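Local coordinates for polycyclic ketone monooxygenase (Myceliophthora thermophila, PDB 5MQ6), which catalyses the Baeyer-Villiger oxidation of ketones, polycyclic ones above all, to esters or lactones with FAD and NADPH, at residues Ser363-Glu375 and Arg622-Met634. Residues are numbered along the deposited sequence; the frame is centred on the assembly and turned at random.
Sequences SAVIGSPRHGIVE and RSGNLSQGMASYM
Gln628 reaches Gly372 because its chain turns back on itself. CG lies anti to the carbonyl carbon (chi1 -55°), and the chain bends at chi2, -70°, which brings the amide back toward 363-375. Gln628 NE2 donates to Gly372 O at 2.9 Å. The donor sits above the carbonyl plane, although Gly372 O lies near the Gln628 amide plane. Gln628 NE2 also donates to Ser627 OG at 3.0 Å, again nearly in the amide plane. On the other branch, OE1 accepts from a water that also gives a weak bond to Pro369 O and accepts from Gly372 N. Bonds on both branches fix the amide's rotation. The side chains of Ile373 and Gln628 cross at about a right angle, with Ile373 CG1 3.9 Å from Gln628 NE2. A leucine in place of Gln628 would probably leave Gly372 O without this amide donor, and the bridging water without its OE1 acceptor.

Ser368 N donates to Ser627 O at 2.9 Å. Gln628 CA makes a CH...O contact with Ser368 O at 3.4 Å. The Pro369 ring rests on Gln628 O, CD being 3.4 Å from it. Gly367 comes so close to Ser627 that a side chain there would clash. At the end of helix 363-366, one water donates to Ile366 O and Leu626 O and accepts from Gly629 N, at the N-cap of helix 630-641. Ser627 OG also bonds His586, and Ser368 OG, which closes an ST turn with Arg370 N, bonds Thr341 O.

The contact joins two loops distant in sequence, with the side chain of Ile366 about 10 Å from the bound FAD. Every bond across the contact is between neutral groups, so the junction rests on hydrogen-bond direction and probably depends little on pH.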
ATOM      1  N   SER A 363      10.337  -0.269  13.899  1.00 18.60           N
ATOM      2  CA  SER A 363      11.345  -1.224  13.415  1.00 21.51           C
ATOM      3  C   SER A 363      10.956  -2.694  13.710  1.00 19.94           C
ATOM      4  O   SER A 363      11.440  -3.641  13.048  1.00 21.01           O
ATOM      5  CB  SER A 363      12.657  -0.892  14.157  1.00 22.86           C
ATOM      6  OG  SER A 363      12.464  -1.092  15.569  1.00 23.40           O
ATOM      7  N   ALA A 364      10.059  -2.893  14.673  1.00 18.91           N
ATOM      8  CA  ALA A 364       9.521  -4.218  14.949  1.00 20.89           C
ATOM      9  C   ALA A 364       9.011  -4.847  13.677  1.00 20.68           C
ATOM     10  O   ALA A 364       9.065  -6.016  13.512  1.00 22.74           O
ATOM     11  CB  ALA A 364       8.357  -4.146  15.986  1.00 17.52           C
ATOM     12  N   VAL A 365       8.405  -4.062  12.820  1.00 22.51           N
ATOM     13  CA  VAL A 365       7.811  -4.622  11.620  1.00 22.60           C
ATOM     14  C   VAL A 365       8.595  -4.351  10.375  1.00 23.48           C
ATOM     15  O   VAL A 365       8.301  -4.982   9.392  1.00 22.85           O
ATOM     16  CB  VAL A 365       6.360  -4.262  11.343  1.00 23.23           C
ATOM     17  CG1 VAL A 365       5.452  -5.055  12.300  1.00 30.66           C
ATOM     18  CG2 VAL A 365       6.134  -2.749  11.387  1.00 20.32           C
ATOM     19  N   ILE A 366       9.514  -3.397  10.412  1.00 24.75           N
ATOM     20  CA  ILE A 366      10.347  -3.024   9.259  1.00 27.05           C
ATOM     21  C   ILE A 366      11.730  -3.686   9.231  1.00 26.87           C
ATOM     22  O   ILE A 366      12.202  -4.065   8.159  1.00 28.80           O
ATOM     23  CB  ILE A 366      10.509  -1.472   9.258  1.00 27.84           C
ATOM     24  CG1 ILE A 366       9.180  -0.840   8.985  1.00 31.10           C
ATOM     25  CG2 ILE A 366      11.530  -1.049   8.280  1.00 31.23           C
ATOM     26  CD1 ILE A 366       8.424  -1.483   7.873  1.00 31.98           C
ATOM     27  N   GLY A 367      12.343  -3.891  10.396  1.00 21.49           N
ATOM     28  CA  GLY A 367      13.727  -4.362  10.456  1.00 20.73           C
ATOM     29  C   GLY A 367      14.550  -3.272  11.107  1.00 19.88           C
ATOM     30  O   GLY A 367      14.131  -2.127  11.182  1.00 26.64           O
ATOM     31  N   SER A 368      15.738  -3.609  11.533  1.00 18.29           N
ATOM     32  CA  SER A 368      16.726  -2.658  12.008  1.00 21.39           C
ATOM     33  C   SER A 368      18.069  -3.185  11.675  1.00 19.91           C
ATOM     34  O   SER A 368      18.258  -4.343  11.853  1.00 22.05           O
ATOM     35  CB  SER A 368      16.655  -2.560  13.556  1.00 21.06           C
ATOM     36  OG  SER A 368      17.586  -1.614  14.043  1.00 21.25           O
ATOM     37  N   PRO A 369      19.029  -2.358  11.221  1.00 20.66           N
ATOM     38  CA  PRO A 369      20.375  -2.930  11.068  1.00 23.63           C
ATOM     39  C   PRO A 369      21.208  -2.924  12.334  1.00 29.25           C
ATOM     40  O   PRO A 369      22.434  -3.180  12.278  1.00 35.82           O
ATOM     41  CB  PRO A 369      21.048  -1.967  10.087  1.00 20.86           C
ATOM     42  CG  PRO A 369      20.408  -0.623  10.366  1.00 21.33           C
ATOM     43  CD  PRO A 369      18.993  -0.961  10.776  1.00 21.24           C
ATOM     44  N   ARG A 370      20.638  -2.582  13.466  1.00 30.57           N
ATOM     45  CA  ARG A 370      21.485  -2.247  14.583  1.00 34.75           C
ATOM     46  C   ARG A 370      21.540  -3.318  15.624  1.00 35.76           C
ATOM     47  O   ARG A 370      22.301  -3.170  16.567  1.00 34.42           O
ATOM     48  CB  ARG A 370      20.916  -1.004  15.216  1.00 36.35           C
ATOM     49  CG  ARG A 370      21.895  -0.241  16.022  1.00 44.01           C
ATOM     50  CD  ARG A 370      21.172   0.361  17.166  1.00 47.37           C
ATOM     51  NE  ARG A 370      20.733   1.693  16.867  1.00 50.26           N
ATOM     52  CZ  ARG A 370      19.823   2.346  17.587  1.00 67.69           C
ATOM     53  NH1 ARG A 370      19.191   1.739  18.619  1.00 69.01           N
ATOM     54  NH2 ARG A 370      19.511   3.616  17.253  1.00 71.42           N
ATOM     55  N   HIS A 371      20.695  -4.338  15.532  1.00 28.17           N
ATOM     56  CA  HIS A 371      20.567  -5.231  16.638  1.00 33.47           C
ATOM     57  C   HIS A 371      20.875  -6.655  16.279  1.00 34.56           C
ATOM     58  O   HIS A 371      20.503  -7.510  17.031  1.00 41.29           O
ATOM     59  CB  HIS A 371      19.153  -5.167  17.252  1.00 32.89           C
ATOM     60  CG  HIS A 371      18.775  -3.819  17.723  1.00 30.65           C
ATOM     61  ND1 HIS A 371      19.117  -3.346  18.969  1.00 31.83           N
ATOM     62  CD2 HIS A 371      18.137  -2.810  17.102  1.00 33.75           C
ATOM     63  CE1 HIS A 371      18.670  -2.116  19.106  1.00 34.27           C
ATOM     64  NE2 HIS A 371      18.084  -1.762  17.981  1.00 34.51           N
ATOM     65  N   GLY A 372      21.541  -6.936  15.175  1.00 40.00           N
ATOM     66  CA  GLY A 372      21.826  -8.337  14.777  1.00 40.01           C
ATOM     67  C   GLY A 372      20.595  -9.051  14.220  1.00 40.83           C
ATOM     68  O   GLY A 372      19.622  -8.408  13.877  1.00 41.92           O
ATOM     69  N   ILE A 373      20.659 -10.378  14.177  1.00 31.82           N
ATOM     70  CA  ILE A 373      19.619 -11.246  13.711  1.00 32.98           C
ATOM     71  C   ILE A 373      19.115 -12.002  14.898  1.00 30.79           C
ATOM     72  O   ILE A 373      19.889 -12.406  15.745  1.00 32.46           O
ATOM     73  CB  ILE A 373      20.185 -12.186  12.631  1.00 37.84           C
ATOM     74  CG1 ILE A 373      20.349 -11.374  11.327  1.00 35.63           C
ATOM     75  CG2 ILE A 373      19.271 -13.399  12.421  1.00 37.56           C
ATOM     76  CD1 ILE A 373      21.425 -11.841  10.372  1.00 38.21           C
ATOM     77  N   VAL A 374      17.819 -12.199  14.980  1.00 27.26           N
ATOM     78  CA  VAL A 374      17.265 -12.806  16.140  1.00 29.82           C
ATOM     79  C   VAL A 374      17.444 -14.298  15.999  1.00 33.89           C
ATOM     80  O   VAL A 374      17.025 -14.830  15.028  1.00 32.29           O
ATOM     81  CB  VAL A 374      15.795 -12.428  16.320  1.00 27.14           C
ATOM     82  CG1 VAL A 374      15.146 -13.247  17.424  1.00 29.68           C
ATOM     83  CG2 VAL A 374      15.703 -10.939  16.649  1.00 26.85           C
ATOM     84  N   GLU A 375      18.058 -14.963  16.971  1.00 39.97           N
ATOM     85  CA  GLU A 375      18.169 -16.429  16.932  1.00 40.47           C
ATOM     86  C   GLU A 375      16.842 -17.039  17.228  1.00 34.06           C
ATOM     87  O   GLU A 375      16.111 -16.541  18.035  1.00 33.01           O
ATOM     88  CB  GLU A 375      19.130 -16.942  17.971  1.00 45.76           C
ATOM     89  CG  GLU A 375      20.573 -16.598  17.680  1.00 49.69           C
ATOM     90  CD  GLU A 375      21.424 -16.881  18.915  1.00 63.52           C
ATOM     91  OE1 GLU A 375      21.392 -18.053  19.416  1.00 63.35           O
ATOM     92  OE2 GLU A 375      22.062 -15.914  19.420  1.00 62.35           O
ATOM     93  N   ARG A 622       9.116 -18.441   4.707  1.00 28.50           N
ATOM     94  CA  ARG A 622       9.727 -18.069   3.452  1.00 27.01           C
ATOM     95  C   ARG A 622       9.093 -16.813   2.880  1.00 24.92           C
ATOM     96  O   ARG A 622       9.706 -16.184   1.996  1.00 25.13           O
ATOM     97  CB  ARG A 622       9.459 -19.145   2.383  1.00 25.65           C
ATOM     98  CG  ARG A 622      10.194 -20.359   2.579  1.00 24.21           C
ATOM     99  CD  ARG A 622       9.745 -21.410   1.560  1.00 25.51           C
ATOM    100  NE  ARG A 622      10.297 -21.105   0.226  1.00 23.28           N
ATOM    101  CZ  ARG A 622      11.197 -21.820  -0.452  1.00 21.80           C
ATOM    102  NH1 ARG A 622      11.717 -22.948   0.019  1.00 18.95           N
ATOM    103  NH2 ARG A 622      11.602 -21.370  -1.620  1.00 20.77           N
ATOM    104  N   SER A 623       7.856 -16.477   3.275  1.00 23.34           N
ATOM    105  CA  SER A 623       7.214 -15.358   2.636  1.00 26.92           C
ATOM    106  C   SER A 623       7.490 -14.018   3.250  1.00 23.93           C
ATOM    107  O   SER A 623       7.028 -13.010   2.713  1.00 27.43           O
ATOM    108  CB  SER A 623       5.694 -15.594   2.474  1.00 30.32           C
ATOM    109  OG  SER A 623       5.110 -15.417   3.748  1.00 34.78           O
ATOM    110  N   GLY A 624       8.290 -13.966   4.313  1.00 22.03           N
ATOM    111  CA  GLY A 624       8.603 -12.696   4.983  1.00 21.13           C
ATOM    112  C   GLY A 624       9.767 -12.008   4.362  1.00 19.37           C
ATOM    113  O   GLY A 624      10.103 -12.266   3.212  1.00 22.98           O
ATOM    114  N   ASN A 625      10.377 -11.128   5.140  1.00 18.72           N
ATOM    115  CA  ASN A 625      11.345 -10.194   4.695  1.00 18.19           C
ATOM    116  C   ASN A 625      12.664 -10.335   5.421  1.00 17.03           C
ATOM    117  O   ASN A 625      12.792 -11.000   6.428  1.00 21.02           O
ATOM    118  CB  ASN A 625      10.794  -8.796   4.954  1.00 20.14           C
ATOM    119  CG  ASN A 625       9.903  -8.275   3.838  1.00 22.68           C
ATOM    120  OD1 ASN A 625       9.880  -8.777   2.771  1.00 20.09           O
ATOM    121  ND2 ASN A 625       9.247  -7.154   4.100  1.00 27.07           N
ATOM    122  N   LEU A 626      13.686  -9.706   4.863  1.00 17.91           N
ATOM    123  CA  LEU A 626      14.911  -9.498   5.561  1.00 19.82           C
ATOM    124  C   LEU A 626      14.539  -8.662   6.805  1.00 21.42           C
ATOM    125  O   LEU A 626      13.487  -8.048   6.833  1.00 21.86           O
ATOM    126  CB  LEU A 626      15.825  -8.727   4.664  1.00 21.15           C
ATOM    127  CG  LEU A 626      16.225  -9.332   3.343  1.00 18.52           C
ATOM    128  CD1 LEU A 626      17.003  -8.290   2.597  1.00 19.90           C
ATOM    129  CD2 LEU A 626      17.147 -10.512   3.587  1.00 20.74           C
ATOM    130  N   SER A 627      15.381  -8.680   7.841  1.00 20.59           N
ATOM    131  CA  SER A 627      15.079  -8.072   9.127  1.00 21.43           C
ATOM    132  C   SER A 627      15.952  -6.822   9.395  1.00 23.74           C
ATOM    133  O   SER A 627      15.929  -6.298  10.525  1.00 24.21           O
ATOM    134  CB  SER A 627      15.268  -9.082  10.261  1.00 20.51           C
ATOM    135  OG  SER A 627      16.623  -9.484  10.364  1.00 17.32           O
ATOM    136  N   GLN A 628      16.722  -6.365   8.388  1.00 18.73           N
ATOM    137  CA  GLN A 628      17.726  -5.376   8.628  1.00 20.81           C
ATOM    138  C   GLN A 628      17.472  -3.979   8.105  1.00 21.93           C
ATOM    139  O   GLN A 628      18.345  -3.108   8.248  1.00 25.97           O
ATOM    140  CB  GLN A 628      19.048  -5.883   8.140  1.00 22.32           C
ATOM    141  CG  GLN A 628      19.473  -7.238   8.732  1.00 23.74           C
ATOM    142  CD  GLN A 628      19.839  -7.181  10.199  1.00 28.50           C
ATOM    143  OE1 GLN A 628      20.886  -6.692  10.527  1.00 33.47           O
ATOM    144  NE2 GLN A 628      18.970  -7.684  11.095  1.00 29.24           N
ATOM    145  N   GLY A 629      16.281  -3.763   7.556  1.00 20.61           N
ATOM    146  CA  GLY A 629      15.835  -2.505   6.938  1.00 20.20           C
ATOM    147  C   GLY A 629      16.204  -2.168   5.511  1.00 19.98           C
ATOM    148  O   GLY A 629      17.137  -2.778   4.872  1.00 18.29           O
ATOM    149  N   MET A 630      15.506  -1.160   5.002  1.00 21.27           N
ATOM    150  CA  MET A 630      15.627  -0.803   3.575  1.00 21.91           C
ATOM    151  C   MET A 630      17.073  -0.432   3.162  1.00 22.22           C
ATOM    152  O   MET A 630      17.576  -0.875   2.114  1.00 23.12           O
ATOM    153  CB  MET A 630      14.611   0.269   3.158  1.00 20.70           C
ATOM    154  CG  MET A 630      14.703   0.596   1.663  1.00 22.77           C
ATOM    155  SD  MET A 630      14.133  -0.782   0.586  1.00 25.36           S
ATOM    156  CE  MET A 630      12.627  -1.281   1.264  1.00 28.65           C
ATOM    157  N   ALA A 631      17.785   0.339   3.978  1.00 22.02           N
ATOM    158  CA  ALA A 631      19.129   0.784   3.568  1.00 20.74           C
ATOM    159  C   ALA A 631      20.031  -0.412   3.326  1.00 22.61           C
ATOM    160  O   ALA A 631      20.827  -0.435   2.373  1.00 22.10           O
ATOM    161  CB  ALA A 631      19.804   1.697   4.658  1.00 22.33           C
ATOM    162  N   SER A 632      19.945  -1.380   4.255  1.00 21.76           N
ATOM    163  CA  SER A 632      20.748  -2.610   4.170  1.00 22.61           C
ATOM    164  C   SER A 632      20.416  -3.462   2.889  1.00 21.94           C
ATOM    165  O   SER A 632      21.298  -3.843   2.160  1.00 22.72           O
ATOM    166  CB  SER A 632      20.508  -3.436   5.419  1.00 21.06           C
ATOM    167  OG  SER A 632      21.225  -4.664   5.333  1.00 24.67           O
ATOM    168  N   TYR A 633      19.151  -3.705   2.618  1.00 20.71           N
ATOM    169  CA  TYR A 633      18.711  -4.334   1.388  1.00 21.03           C
ATOM    170  C   TYR A 633      19.247  -3.583   0.112  1.00 22.72           C
ATOM    171  O   TYR A 633      19.839  -4.196  -0.842  1.00 20.05           O
ATOM    172  CB  TYR A 633      17.179  -4.420   1.446  1.00 20.52           C
ATOM    173  CG  TYR A 633      16.472  -4.884   0.195  1.00 21.49           C
ATOM    174  CD1 TYR A 633      16.716  -6.135  -0.324  1.00 21.76           C
ATOM    175  CD2 TYR A 633      15.546  -4.057  -0.455  1.00 24.00           C
ATOM    176  CE1 TYR A 633      16.029  -6.610  -1.426  1.00 19.26           C
ATOM    177  CE2 TYR A 633      14.838  -4.460  -1.575  1.00 21.96           C
ATOM    178  CZ  TYR A 633      15.099  -5.749  -2.085  1.00 21.63           C
ATOM    179  OH  TYR A 633      14.433  -6.191  -3.178  1.00 17.48           O
ATOM    180  N   MET A 634      19.048  -2.259   0.125  1.00 19.96           N
ATOM    181  CA  MET A 634      19.541  -1.411  -0.960  1.00 22.05           C
ATOM    182  C   MET A 634      21.015  -1.582  -1.238  1.00 21.70           C
ATOM    183  O   MET A 634      21.425  -1.670  -2.409  1.00 22.00           O
ATOM    184  CB  MET A 634      19.274   0.057  -0.643  1.00 23.99           C
ATOM    185  CG  MET A 634      19.723   1.080  -1.672  1.00 25.95           C
ATOM    186  SD  MET A 634      19.448   2.752  -1.013  1.00 33.75           S
ATOM    187  CE  MET A 634      20.906   2.747   0.040  1.00 35.73           C
TER
HETATM  188  O   HOH W   1       9.896  -5.726   6.763  1.00 37.59           O
HETATM  189  O   HOH W   2      13.993  -5.122   6.530  1.00 17.76           O
HETATM  190  O   HOH W   3      22.300  -5.931  12.801  1.00 37.08           O
HETATM  191  O   HOH W   4      16.466 -11.298  12.744  1.00 23.63           O